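Local coordinates for sugar ABC transporter, sugar-binding protein (Streptococcus pneumoniae, PDB 2HEU) that probably binds raffinose-type sugars outside the cell and delivers them to an ABC transporter, captured here without its sugar, at residues V145-T148 with W149-E153; T176-G179 with Y180-A184; G280-K283 with G284-L287; T367-A370 with D371-L375; D384-G387 with M388-L392. All blocks are in the same frame, centred on the assembly; numbering follows the deposited sequence.

Contact 1: residues V145-T148 with W149-E153; sequences VPET and WDEFE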
loop_
_atom_site.group_PDB
_atom_site.type_symbol
_atom_site.label_atom_id
_atom_site.label_comp_id
_atom_site.label_asym_id
_atom_site.label_seq_id
_atom_site.Cartn_x
_atom_site.Cartn_y
_atom_site.Cartn_z
ATOM N N VAL A 145 -19.042 2.892 -12.938
ATOM C CA VAL A 145 -18.280 2.212 -11.884
ATOM C C VAL A 145 -19.186 1.223 -11.152
ATOM O O VAL A 145 -20.321 1.597 -10.740
ATOM C CB VAL A 145 -17.748 3.311 -10.821
ATOM C CG1 VAL A 145 -17.309 2.660 -9.535
ATOM C CG2 VAL A 145 -16.571 4.106 -11.521
ATOM N N PRO A 146 -18.741 0.002 -10.913
ATOM C CA PRO A 146 -19.616 -1.027 -10.245
ATOM C C PRO A 146 -19.583 -0.879 -8.752
ATOM O O PRO A 146 -18.569 -0.581 -8.185
ATOM C CB PRO A 146 -18.979 -2.320 -10.705
ATOM C CG PRO A 146 -17.516 -1.977 -10.762
ATOM C CD PRO A 146 -17.405 -0.555 -11.266
ATOM N N GLU A 147 -20.705 -1.149 -8.113
ATOM C CA GLU A 147 -20.835 -1.014 -6.591
ATOM C C GLU A 147 -21.172 -2.209 -5.914
ATOM O O GLU A 147 -21.322 -2.204 -4.721
ATOM C CB GLU A 147 -21.816 -0.169 -5.970
ATOM C CG GLU A 147 -22.571 0.120 -6.864
ATOM C CD GLU A 147 -22.410 1.513 -7.032
ATOM O OE1 GLU A 147 -23.440 2.218 -6.661
ATOM O OE2 GLU A 147 -21.281 1.970 -6.798
ATOM N N THR A 148 -21.169 -3.352 -6.600
ATOM C CA THR A 148 -21.302 -4.663 -6.011
ATOM C C THR A 148 -20.469 -5.678 -6.880
ATOM O O THR A 148 -20.185 -5.425 -8.023
ATOM C CB THR A 148 -22.738 -5.194 -5.992
ATOM O OG1 THR A 148 -23.184 -5.357 -7.304
ATOM C CG2 THR A 148 -23.696 -4.257 -5.239
ATOM N N TRP A 149 -20.187 -6.824 -6.297
ATOM C CA TRP A 149 -19.575 -7.917 -7.030
ATOM C C TRP A 149 -20.388 -8.170 -8.297
ATOM O O TRP A 149 -19.799 -8.360 -9.398
ATOM C CB TRP A 149 -19.499 -9.187 -6.259
ATOM C CG TRP A 149 -18.666 -9.188 -4.998
ATOM C CD1 TRP A 149 -17.608 -8.370 -4.655
ATOM C CD2 TRP A 149 -18.835 -10.075 -3.902
ATOM N NE1 TRP A 149 -17.101 -8.731 -3.444
ATOM C CE2 TRP A 149 -17.814 -9.808 -2.969
ATOM C CE3 TRP A 149 -19.695 -11.171 -3.637
ATOM C CZ2 TRP A 149 -17.678 -10.502 -1.783
ATOM C CZ3 TRP A 149 -19.559 -11.894 -2.437
ATOM C CH2 TRP A 149 -18.559 -11.562 -1.562
ATOM N N ASP A 150 -21.715 -8.260 -8.171
ATOM C CA ASP A 150 -22.514 -8.635 -9.344
ATOM C C ASP A 150 -22.433 -7.533 -10.383
ATOM O O ASP A 150 -22.417 -7.847 -11.592
ATOM C CB ASP A 150 -23.960 -8.873 -8.872
ATOM C CG ASP A 150 -24.166 -10.193 -8.190
ATOM O OD1 ASP A 150 -23.256 -10.955 -7.972
ATOM O OD2 ASP A 150 -25.358 -10.399 -7.843
ATOM N N GLU A 151 -22.432 -6.282 -9.993
ATOM C CA GLU A 151 -22.292 -5.213 -10.995
ATOM C C GLU A 151 -20.930 -5.269 -11.638
ATOM O O GLU A 151 -20.781 -4.942 -12.829
ATOM C CB GLU A 151 -22.476 -3.848 -10.419
ATOM C CG GLU A 151 -23.904 -3.489 -10.034
ATOM C CD GLU A 151 -24.101 -2.083 -9.663
ATOM O OE1 GLU A 151 -23.197 -1.324 -9.492
ATOM O OE2 GLU A 151 -25.285 -1.613 -9.549
ATOM N N PHE A 152 -19.893 -5.691 -10.943
ATOM C CA PHE A 152 -18.527 -5.763 -11.546
ATOM C C PHE A 152 -18.490 -6.866 -12.618
ATOM O O PHE A 152 -17.972 -6.659 -13.698
ATOM C CB PHE A 152 -17.550 -5.960 -10.401
ATOM C CG PHE A 152 -16.070 -5.684 -10.769
ATOM C CD1 PHE A 152 -15.630 -5.174 -11.957
ATOM C CD2 PHE A 152 -15.149 -5.977 -9.766
ATOM C CE1 PHE A 152 -14.267 -4.919 -12.145
ATOM C CE2 PHE A 152 -13.805 -5.723 -9.966
ATOM C CZ PHE A 152 -13.370 -5.187 -11.162
ATOM N N GLU A 153 -19.090 -8.026 -12.299
ATOM C CA GLU A 153 -19.198 -9.090 -13.263
ATOM C C GLU A 153 -19.917 -8.548 -14.523
ATOM O O GLU A 153 -19.463 -8.769 -15.650
ATOM C CB GLU A 153 -20.076 -10.256 -12.692
ATOM C CG GLU A 153 -19.470 -11.009 -11.611
ATOM C CD GLU A 153 -20.422 -11.992 -10.927
ATOM O OE1 GLU A 153 -21.663 -11.856 -11.129
ATOM O OE2 GLU A 153 -19.940 -12.876 -10.195
HETATM O O HOH W 1 -23.105 0.723 -11.166
HETATM O O HOH W 2 -25.728 0.705 -8.121
#
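Thr148 and Glu147 are tied to the first turn of helix 149-161 by three hydrogen bonds. At the N-cap, Thr148 OG1 accepts from Glu151 N (2.9 Å, N-H...O angle 163°). A chi1 of 64° makes this possible, setting OG1 between the backbone N and the carbonyl carbon of its own residue. Thr148 O takes Phe152 N at 2.9 Å. In the reverse direction, the extended Glu151 chain brings OE1 within 2.9 Å of Glu147 N, which approaches on the anti side, somewhat out of the carboxylate plane.

Water links the same partners. One molecule donates to Val145 O and to Glu151 OE1 (2.6 Å to the latter); a second donates to Glu147 OE1 and Glu151 OE2. The two carboxylates lie side by side, planes 11° apart, and the second water, bridging them, would be expected to ease their repulsion.

The apolar part joins Pro146, two residues before the cap, to Phe152, the fourth helical residue: the proline CB lies 3.5 Å from Phe152 N, and its CG is 3.9 Å from Phe152 CD1.

Together this is a threonine N-cap whose third helical residue reaches back as in a capping box, but to Glu147 N, one residue earlier.

Contact 2: residues T176-G179 with Y180-A184; sequences TLNG and YNQLA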
loop_
_atom_site.group_PDB
_atom_site.type_symbol
_atom_site.label_atom_id
_atom_site.label_comp_id
_atom_site.label_asym_id
_atom_site.label_seq_id
_atom_site.Cartn_x
_atom_site.Cartn_y
_atom_site.Cartn_z
ATOM N N THR A 176 1.022 -8.106 -8.893
ATOM C CA THR A 176 0.049 -7.134 -9.254
ATOM C C THR A 176 -1.375 -7.419 -8.741
ATOM O O THR A 176 -2.159 -6.484 -8.622
ATOM C CB THR A 176 -0.005 -6.867 -10.799
ATOM O OG1 THR A 176 -0.407 -8.070 -11.449
ATOM C CG2 THR A 176 1.325 -6.344 -11.353
ATOM N N LEU A 177 -1.662 -8.693 -8.524
ATOM C CA LEU A 177 -2.981 -9.125 -8.027
ATOM C C LEU A 177 -3.032 -9.425 -6.525
ATOM O O LEU A 177 -4.062 -9.863 -6.037
ATOM C CB LEU A 177 -3.494 -10.332 -8.836
ATOM C CG LEU A 177 -3.762 -10.047 -10.296
ATOM C CD1 LEU A 177 -4.344 -11.290 -10.948
ATOM C CD2 LEU A 177 -4.659 -8.826 -10.501
ATOM N N ASN A 178 -1.932 -9.140 -5.817
ATOM C CA ASN A 178 -1.986 -9.349 -4.342
ATOM C C ASN A 178 -3.134 -8.536 -3.759
ATOM O O ASN A 178 -3.956 -9.080 -3.003
ATOM C CB ASN A 178 -0.618 -8.902 -3.788
ATOM C CG ASN A 178 -0.490 -9.171 -2.339
ATOM O OD1 ASN A 178 0.251 -8.307 -1.662
ATOM N ND2 ASN A 178 -0.931 -10.224 -1.827
ATOM N N GLY A 179 -3.224 -7.229 -4.062
ATOM C CA GLY A 179 -4.290 -6.464 -3.503
ATOM C C GLY A 179 -5.658 -6.921 -3.911
ATOM O O GLY A 179 -6.619 -6.870 -3.144
ATOM N N TYR A 180 -5.807 -7.412 -5.153
ATOM C CA TYR A 180 -7.091 -7.855 -5.676
ATOM C C TYR A 180 -7.620 -9.018 -4.821
ATOM O O TYR A 180 -8.768 -9.002 -4.382
ATOM C CB TYR A 180 -6.962 -8.228 -7.132
ATOM C CG TYR A 180 -8.284 -8.522 -7.793
ATOM C CD1 TYR A 180 -8.976 -7.580 -8.513
ATOM C CD2 TYR A 180 -8.877 -9.770 -7.682
ATOM C CE1 TYR A 180 -10.215 -7.843 -9.068
ATOM C CE2 TYR A 180 -10.108 -10.064 -8.220
ATOM C CZ TYR A 180 -10.776 -9.102 -8.911
ATOM O OH TYR A 180 -12.017 -9.308 -9.463
ATOM N N ASN A 181 -6.798 -10.031 -4.638
ATOM C CA ASN A 181 -7.265 -11.211 -3.904
ATOM C C ASN A 181 -7.377 -10.923 -2.419
ATOM O O ASN A 181 -8.263 -11.459 -1.738
ATOM C CB ASN A 181 -6.406 -12.413 -4.226
ATOM C CG ASN A 181 -7.101 -13.745 -3.877
ATOM O OD1 ASN A 181 -8.343 -13.761 -3.720
ATOM N ND2 ASN A 181 -6.328 -14.799 -3.814
ATOM N N GLN A 182 -6.502 -10.089 -1.866
ATOM C CA GLN A 182 -6.717 -9.709 -0.452
ATOM C C GLN A 182 -8.066 -9.047 -0.289
ATOM O O GLN A 182 -8.758 -9.307 0.706
ATOM C CB GLN A 182 -5.583 -8.818 0.047
ATOM C CG GLN A 182 -4.278 -9.551 0.146
ATOM C CD GLN A 182 -3.231 -8.810 0.940
ATOM O OE1 GLN A 182 -3.543 -7.909 1.723
ATOM N NE2 GLN A 182 -1.996 -9.202 0.763
ATOM N N LEU A 183 -8.466 -8.204 -1.215
ATOM C CA LEU A 183 -9.763 -7.500 -1.156
ATOM C C LEU A 183 -10.933 -8.457 -1.464
ATOM O O LEU A 183 -12.025 -8.265 -0.919
ATOM C CB LEU A 183 -9.762 -6.287 -2.024
ATOM C CG LEU A 183 -8.885 -5.158 -1.485
ATOM C CD1 LEU A 183 -8.629 -4.091 -2.551
ATOM C CD2 LEU A 183 -9.491 -4.555 -0.270
ATOM N N ALA A 184 -10.708 -9.465 -2.299
ATOM C CA ALA A 184 -11.710 -10.522 -2.463
ATOM C C ALA A 184 -11.995 -11.160 -1.124
ATOM O O ALA A 184 -13.156 -11.287 -0.686
ATOM C CB ALA A 184 -11.198 -11.542 -3.480
#
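The opening turn of helix 178-189, a buried helix, is the element formed here as Leu177, Asn178 and Gly179 pass their carbonyls to the residues four positions on. Asn181 N donates to Leu177 O at 3.1 Å with an N-H...O angle of 171°, and Gln182 N to Asn178 O at 3.0 Å. Leu183 N reaches Gly179 O, also at 3.0 Å, but from a direction tilted out of the carbonyl plane.

Side chains lean on the same carbonyls. Leu183 CG sits 3.3 Å from Gly179 O, and Gln182 CG only 3.2 Å from Asn178 O, giving close C-H contacts beside the backbone bonds. Leu177 holds the N-cap position with a hydrocarbon side chain that offers no acceptor to the helix amides; instead its CD2 packs 4.1 Å from Tyr180 CB, the two side chains running alongside each other.

Asn178 and Gln182 stand one turn apart, their amide planes 84° from one another. Gln182 is fixed from beyond the turn, OE1 accepting from Leu362 N and NE2 donating to Gln363 OE1. Tyr180 points away from the turn, into the interior: with CG anti to the backbone N (chi1 -172°), the ring leaves the turn and its hydroxyl bonds to Val220 O. The Tyr180 side chain touches Pro255 and Met221, so helix 212-222 and strand 253-257 both meet this end of the helix.

The arrangement is that of an alpha-helical N-terminus entered from a 3-10 segment, the carbonyls of Leu177 to Gly179 starting the regular i to i+4 ladder.

Contact 3: residues G280-K283 with G284-L287; sequences GKEK and GQSL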
loop_
_atom_site.group_PDB
_atom_site.type_symbol
_atom_site.label_atom_id
_atom_site.label_comp_id
_atom_site.label_asym_id
_atom_site.label_seq_id
_atom_site.Cartn_x
_atom_site.Cartn_y
_atom_site.Cartn_z
ATOM N N GLY A 280 -17.817 -4.628 -2.580
ATOM C CA GLY A 280 -18.276 -5.700 -1.816
ATOM C C GLY A 280 -19.507 -6.365 -2.348
ATOM O O GLY A 280 -19.959 -6.061 -3.451
ATOM N N LYS A 281 -20.123 -7.325 -1.621
ATOM C CA LYS A 281 -21.321 -7.987 -2.136
ATOM C C LYS A 281 -22.484 -6.999 -2.218
ATOM O O LYS A 281 -23.307 -7.019 -3.179
ATOM C CB LYS A 281 -21.709 -9.160 -1.277
ATOM C CG LYS A 281 -22.915 -9.970 -1.723
ATOM C CD LYS A 281 -23.050 -11.167 -0.813
ATOM C CE LYS A 281 -24.197 -12.100 -1.085
ATOM N NZ LYS A 281 -24.204 -13.255 -0.027
ATOM N N GLU A 282 -22.571 -6.188 -1.178
ATOM C CA GLU A 282 -23.622 -5.253 -0.942
ATOM C C GLU A 282 -22.974 -3.854 -1.220
ATOM O O GLU A 282 -21.849 -3.568 -1.026
ATOM C CB GLU A 282 -24.219 -5.377 0.474
ATOM C CG GLU A 282 -24.688 -6.714 0.904
ATOM C CD GLU A 282 -25.816 -7.241 0.068
ATOM O OE1 GLU A 282 -26.536 -6.526 -0.660
ATOM O OE2 GLU A 282 -26.058 -8.486 0.100
ATOM N N LYS A 283 -23.855 -2.903 -1.560
ATOM C CA LYS A 283 -23.434 -1.504 -1.651
ATOM C C LYS A 283 -23.035 -0.922 -0.375
ATOM O O LYS A 283 -23.544 -1.268 0.670
ATOM C CB LYS A 283 -24.540 -0.728 -2.193
ATOM C CG LYS A 283 -24.919 -1.274 -3.555
ATOM C CD LYS A 283 -26.078 -0.586 -4.034
ATOM C CE LYS A 283 -26.258 -1.275 -5.638
ATOM N NZ LYS A 283 -27.390 -0.604 -6.238
ATOM N N GLY A 284 -22.029 -0.060 -0.404
ATOM C CA GLY A 284 -21.467 0.497 0.774
ATOM C C GLY A 284 -20.439 -0.377 1.419
ATOM O O GLY A 284 -19.889 -0.029 2.444
ATOM N N GLN A 285 -20.082 -1.526 0.828
ATOM C CA GLN A 285 -19.171 -2.511 1.388
ATOM C C GLN A 285 -17.794 -2.513 0.702
ATOM O O GLN A 285 -16.982 -3.412 0.993
ATOM C CB GLN A 285 -19.810 -3.887 1.317
ATOM C CG GLN A 285 -21.044 -3.920 2.296
ATOM C CD GLN A 285 -21.649 -5.281 2.347
ATOM O OE1 GLN A 285 -21.290 -6.198 1.609
ATOM N NE2 GLN A 285 -22.562 -5.464 3.284
ATOM N N SER A 286 -17.539 -1.639 -0.220
ATOM C CA SER A 286 -16.260 -1.631 -0.884
ATOM C C SER A 286 -15.144 -1.312 0.057
ATOM O O SER A 286 -15.305 -0.596 1.050
ATOM C CB SER A 286 -16.276 -0.679 -2.073
ATOM O OG SER A 286 -16.405 0.665 -1.570
ATOM N N LEU A 287 -13.941 -1.808 -0.261
ATOM C CA LEU A 287 -12.775 -1.682 0.598
ATOM C C LEU A 287 -11.551 -1.366 -0.258
ATOM O O LEU A 287 -11.523 -1.670 -1.449
ATOM C CB LEU A 287 -12.525 -2.988 1.340
ATOM C CG LEU A 287 -13.573 -3.430 2.329
ATOM C CD1 LEU A 287 -13.298 -4.801 2.884
ATOM C CD2 LEU A 287 -13.728 -2.411 3.521
HETATM O O HOH W 3 -19.695 -2.389 -2.301
HETATM O O HOH W 4 -18.812 -7.407 1.049
#
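Gln285 lays the flat of its side-chain amide over Glu282 CB, which in the modelled conformer is nearly equidistant from the amide atoms: 3.2 Å from Gln285 CD and 3.3 Å from Gln285 NE2. Such near-equal distances place the methylene over the amide face. CG of Gln285 lies anti to its own carbonyl carbon (chi1 -67°) and the chain then runs extended, alongside Glu282 and in the same direction.

The oxygen of that amide has two partners. Glu282 N donates to Gln285 OE1 at 3.1 Å, coming from above the carbonyl plane, 64° out of it, and so not along a lone pair. A water that accepts from Lys281 N also donates to Gln285 OE1 at 2.8 Å, extending the side-chain link to the preceding backbone amide.

Within the backbone, Gln285 N returns to Glu282 O at 3.3 Å, a weak hydrogen bond. A second water reinforces it: this molecule donates to Glu282 O at 2.8 Å and accepts from both Gly280 N (2.9 Å) and Gln285 N, so that one water joins three backbone groups of the loop. Gly284 has a positive phi of 84°, where a side chain would run into Lys283 O; having none, it fits this third turn position.

Outside the turn, Ser286 OG bonds to Arg357, and Lys283 packs against Glu147 and Thr148. The whole is a type II beta turn, Glu282 to Gln285, with glycine at its third position, on the solvent-exposed loop that joins strand 273-276 to strand 288-290.

Contact 4: residues T367-A370 with D371-L375; sequences TSEA and DFHTL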
loop_
_atom_site.group_PDB
_atom_site.type_symbol
_atom_site.label_atom_id
_atom_site.label_comp_id
_atom_site.label_asym_id
_atom_site.label_seq_id
_atom_site.Cartn_x
_atom_site.Cartn_y
_atom_site.Cartn_z
ATOM N N THR A 367 4.190 -14.637 7.346
ATOM C CA THR A 367 5.638 -14.778 7.327
ATOM C C THR A 367 6.304 -14.512 5.977
ATOM O O THR A 367 7.503 -14.329 5.953
ATOM C CB THR A 367 6.028 -16.146 7.926
ATOM O OG1 THR A 367 5.468 -17.132 7.147
ATOM C CG2 THR A 367 5.576 -16.285 9.366
ATOM N N SER A 368 5.530 -14.505 4.909
ATOM C CA SER A 368 5.974 -14.167 3.574
ATOM C C SER A 368 4.740 -13.861 2.760
ATOM O O SER A 368 3.621 -13.922 3.299
ATOM C CB SER A 368 6.752 -15.341 2.983
ATOM O OG SER A 368 5.884 -16.410 2.597
ATOM N N GLU A 369 4.934 -13.523 1.471
ATOM C CA GLU A 369 3.756 -13.215 0.630
ATOM C C GLU A 369 3.863 -13.705 -0.778
ATOM O O GLU A 369 2.822 -13.820 -1.459
ATOM C CB GLU A 369 3.415 -11.719 0.645
ATOM C CG GLU A 369 4.524 -10.839 0.080
ATOM C CD GLU A 369 4.124 -9.400 0.088
ATOM O OE1 GLU A 369 4.757 -8.604 0.778
ATOM O OE2 GLU A 369 3.139 -9.021 -0.580
ATOM N N ALA A 370 5.055 -13.999 -1.299
ATOM C CA ALA A 370 5.174 -14.291 -2.707
ATOM C C ALA A 370 4.287 -15.470 -3.127
ATOM O O ALA A 370 3.711 -15.432 -4.213
ATOM C CB ALA A 370 6.664 -14.637 -3.096
ATOM N N ASP A 371 4.188 -16.515 -2.316
ATOM C CA ASP A 371 3.394 -17.645 -2.702
ATOM C C ASP A 371 1.915 -17.348 -2.784
ATOM O O ASP A 371 1.169 -18.023 -3.524
ATOM C CB ASP A 371 3.659 -18.858 -1.836
ATOM C CG ASP A 371 5.021 -19.487 -2.019
ATOM O OD1 ASP A 371 5.805 -19.025 -2.866
ATOM O OD2 ASP A 371 5.332 -20.446 -1.275
ATOM N N PHE A 372 1.453 -16.331 -2.059
ATOM C CA PHE A 372 0.082 -15.862 -2.158
ATOM C C PHE A 372 -0.107 -15.172 -3.499
ATOM O O PHE A 372 -1.136 -15.358 -4.205
ATOM C CB PHE A 372 -0.285 -14.911 -1.002
ATOM C CG PHE A 372 -1.701 -14.496 -1.012
ATOM C CD1 PHE A 372 -2.715 -15.294 -0.475
ATOM C CD2 PHE A 372 -2.088 -13.263 -1.560
ATOM C CE1 PHE A 372 -4.047 -14.875 -0.485
ATOM C CE2 PHE A 372 -3.407 -12.858 -1.596
ATOM C CZ PHE A 372 -4.385 -13.653 -1.024
ATOM N N HIS A 373 0.869 -14.340 -3.918
ATOM C CA HIS A 373 0.799 -13.748 -5.273
ATOM C C HIS A 373 0.664 -14.844 -6.298
ATOM O O HIS A 373 -0.178 -14.822 -7.214
ATOM C CB HIS A 373 2.054 -12.923 -5.584
ATOM C CG HIS A 373 2.435 -11.920 -4.550
ATOM N ND1 HIS A 373 3.655 -11.334 -4.630
ATOM C CD2 HIS A 373 1.797 -11.443 -3.454
ATOM C CE1 HIS A 373 3.746 -10.512 -3.600
ATOM N NE2 HIS A 373 2.634 -10.498 -2.886
ATOM N N THR A 374 1.529 -15.861 -6.192
ATOM C CA THR A 374 1.609 -16.918 -7.189
ATOM C C THR A 374 0.283 -17.689 -7.262
ATOM O O THR A 374 -0.187 -17.987 -8.347
ATOM C CB THR A 374 2.776 -17.853 -6.873
ATOM O OG1 THR A 374 3.969 -17.074 -6.924
ATOM C CG2 THR A 374 2.829 -19.077 -7.760
ATOM N N LEU A 375 -0.274 -18.090 -6.100
ATOM C CA LEU A 375 -1.503 -18.878 -6.172
ATOM C C LEU A 375 -2.636 -18.054 -6.776
ATOM O O LEU A 375 -3.522 -18.603 -7.456
ATOM C CB LEU A 375 -1.870 -19.464 -4.825
ATOM C CG LEU A 375 -2.305 -18.530 -3.689
ATOM C CD1 LEU A 375 -3.789 -18.168 -3.750
ATOM C CD2 LEU A 375 -1.953 -19.100 -2.315
HETATM O O HOH W 5 5.932 -17.000 -0.102
#
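Glu369 rises beside the His373 ring, its CB 3.8 Å from His373 NE2 and its CG closer, 3.5 Å from the same nitrogen. A chi1 of 62° holds CG between the backbone N and the carbonyl carbon, and the chain then extends, so that the carboxylate arrives at the ring edge. There OE2 accepts from His373 NE2 at 2.8 Å; the oxygen lies in the ring plane but is met on its anti side, 25° out of the carboxylate plane.

One face of the imidazole rests on the backbone below. Ala370 CA makes a CH-pi contact, 4.1 Å from the ring centroid and 20° off the normal, and Glu369 O lies over the same face near the rim. That oxygen also accepts His373 N at 3.2 Å and, weakly, Phe372 N at 2.9 Å. Thr374 N continues the helix to Ala370 O, while a water bridges Ser368 OG and the Asp371 amide at 2.9 Å from Asp371 N.

Glu369 is the N-cap residue of helix 370-382, and Asn178 packs on both it and His373. The geometry makes His373 NE2 the proton-bearing donor of a His-carboxylate bond, and the nearby negative charge would be expected to favour a protonated imidazole.

Contact 5: residues D384-G387 with M388-L392; sequences DKQG and MVNDL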
loop_
_atom_site.group_PDB
_atom_site.type_symbol
_atom_site.label_atom_id
_atom_site.label_comp_id
_atom_site.label_asym_id
_atom_site.label_seq_id
_atom_site.Cartn_x
_atom_site.Cartn_y
_atom_site.Cartn_z
ATOM N N ASP A 384 -8.128 -23.513 -11.763
ATOM C CA ASP A 384 -8.167 -24.747 -10.948
ATOM C C ASP A 384 -8.570 -24.373 -9.497
ATOM O O ASP A 384 -7.730 -23.920 -8.709
ATOM C CB ASP A 384 -6.840 -25.462 -11.026
ATOM C CG ASP A 384 -6.841 -26.751 -10.248
ATOM O OD1 ASP A 384 -7.788 -27.054 -9.542
ATOM O OD2 ASP A 384 -5.768 -27.406 -10.377
ATOM N N LYS A 385 -9.829 -24.511 -9.169
ATOM C CA LYS A 385 -10.327 -24.100 -7.836
ATOM C C LYS A 385 -9.758 -24.927 -6.720
ATOM O O LYS A 385 -9.275 -24.381 -5.737
ATOM C CB LYS A 385 -11.876 -24.115 -7.832
ATOM C CG LYS A 385 -12.533 -23.330 -8.928
ATOM C CD LYS A 385 -14.013 -23.446 -8.814
ATOM C CE LYS A 385 -14.772 -22.483 -9.631
ATOM N NZ LYS A 385 -14.853 -23.010 -11.067
ATOM N N GLN A 386 -9.844 -26.261 -6.834
ATOM C CA GLN A 386 -9.266 -27.103 -5.795
ATOM C C GLN A 386 -7.773 -26.829 -5.663
ATOM O O GLN A 386 -7.224 -26.843 -4.556
ATOM C CB GLN A 386 -9.574 -28.574 -6.064
ATOM C CG GLN A 386 -9.083 -29.472 -4.887
ATOM C CD GLN A 386 -9.928 -29.208 -3.637
ATOM O OE1 GLN A 386 -9.321 -28.792 -2.592
ATOM N NE2 GLN A 386 -11.175 -29.395 -3.678
ATOM N N GLY A 387 -7.079 -26.652 -6.776
ATOM C CA GLY A 387 -5.680 -26.357 -6.733
ATOM C C GLY A 387 -5.379 -25.095 -5.948
ATOM O O GLY A 387 -4.427 -25.007 -5.199
ATOM N N MET A 388 -6.212 -24.049 -6.142
ATOM C CA MET A 388 -6.026 -22.813 -5.400
ATOM C C MET A 388 -6.235 -23.028 -3.905
ATOM O O MET A 388 -5.475 -22.517 -3.093
ATOM C CB MET A 388 -6.936 -21.691 -5.964
ATOM C CG MET A 388 -6.759 -20.400 -5.224
ATOM S SD MET A 388 -7.473 -18.972 -6.009
ATOM C CE MET A 388 -9.231 -19.291 -5.948
ATOM N N VAL A 389 -7.281 -23.772 -3.525
ATOM C CA VAL A 389 -7.489 -24.117 -2.115
ATOM C C VAL A 389 -6.303 -24.864 -1.574
ATOM O O VAL A 389 -5.809 -24.561 -0.469
ATOM C CB VAL A 389 -8.800 -24.887 -1.964
ATOM C CG1 VAL A 389 -8.913 -25.466 -0.553
ATOM C CG2 VAL A 389 -9.995 -24.001 -2.297
ATOM N N ASN A 390 -5.818 -25.849 -2.298
ATOM C CA ASN A 390 -4.657 -26.584 -1.860
ATOM C C ASN A 390 -3.454 -25.674 -1.664
ATOM O O ASN A 390 -2.703 -25.782 -0.672
ATOM C CB ASN A 390 -4.353 -27.684 -2.856
ATOM C CG ASN A 390 -5.361 -28.817 -2.859
ATOM O OD1 ASN A 390 -6.187 -28.925 -1.957
ATOM N ND2 ASN A 390 -5.299 -29.619 -3.907
ATOM N N ASP A 391 -3.241 -24.745 -2.608
ATOM C CA ASP A 391 -2.167 -23.774 -2.510
ATOM C C ASP A 391 -2.297 -22.888 -1.301
ATOM O O ASP A 391 -1.292 -22.532 -0.663
ATOM C CB ASP A 391 -2.117 -22.897 -3.767
ATOM C CG ASP A 391 -1.691 -23.563 -5.039
ATOM O OD1 ASP A 391 -1.130 -24.634 -5.013
ATOM O OD2 ASP A 391 -1.891 -22.900 -6.102
ATOM N N LEU A 392 -3.496 -22.447 -1.013
ATOM C CA LEU A 392 -3.737 -21.604 0.167
ATOM C C LEU A 392 -3.358 -22.351 1.415
ATOM O O LEU A 392 -2.651 -21.815 2.287
ATOM C CB LEU A 392 -5.226 -21.174 0.243
ATOM C CG LEU A 392 -5.611 -20.066 -0.773
ATOM C CD1 LEU A 392 -7.097 -20.062 -0.977
ATOM C CD2 LEU A 392 -5.130 -18.702 -0.303
#
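Asn390 N donates to Gln386 O at 2.8 Å, nearly straight at 168°, the shortest of the four backbone bonds joining these segments at the start of helix 385-396. The motif is an aspartate N-cap: Asp384 OD1 accepts from Gly387 N at 2.9 Å, met from well above the carboxylate plane. Having CG anti to the backbone N (chi1 -178°) brings the carboxylate back over the first turn to Gly387 N, where its negative charge would be expected to interact favourably with the helix dipole. Asp384 also lends its carbonyl, since Met388 N reaches Asp384 O at 3.0 Å. Val389 N to Lys385 O and Asp391 N to Gly387 O continue the same i to i+4 pattern.

Met388 and Val389 face the protein. Val389 sets CG2 at 3.5 Å from Lys385 O and packs on Leu209 and Met214. Met388 sends its thioether chain away from the first turn toward Tyr379 and Ile218, so helices 370-382 and 212-222 both cover this face. The Gln386 and Asn390 amides lie one turn apart on the exposed flank, with their planes 38° apart.

At the far end the Asp391 carboxylate presents its face to a carbonyl: Gly387 O stands 3.1 Å from Asp391 CG, with OD1 at 3.3 Å and OD2 at 3.4 Å from that same oxygen.

In the fold
Contacts 1 and 3 are the closest pair, their centres 9 Å apart, and a probable hydrogen bond of 3.0 Å joins Trp149 N to Gly280 O. Contact 2 lies between them and the C-terminal helices: Phe152 CE2 approaches Tyr180 OH at 4.0 Å, Leu183 CD2 meets Leu287 O at 3.7 Å, and Asn178 packs against Glu369 and His373, with contact 4 centred 11 Å away. Contacts 4 and 5, with centres 13 Å apart, pack through Leu375 with Asp391 and Leu392, while contact 5 comes within about 5 Å of contact 2 at the nearest atoms. None supplies Lys103 or Glu335, which form the sodium site, and no sugar occupies this apo form.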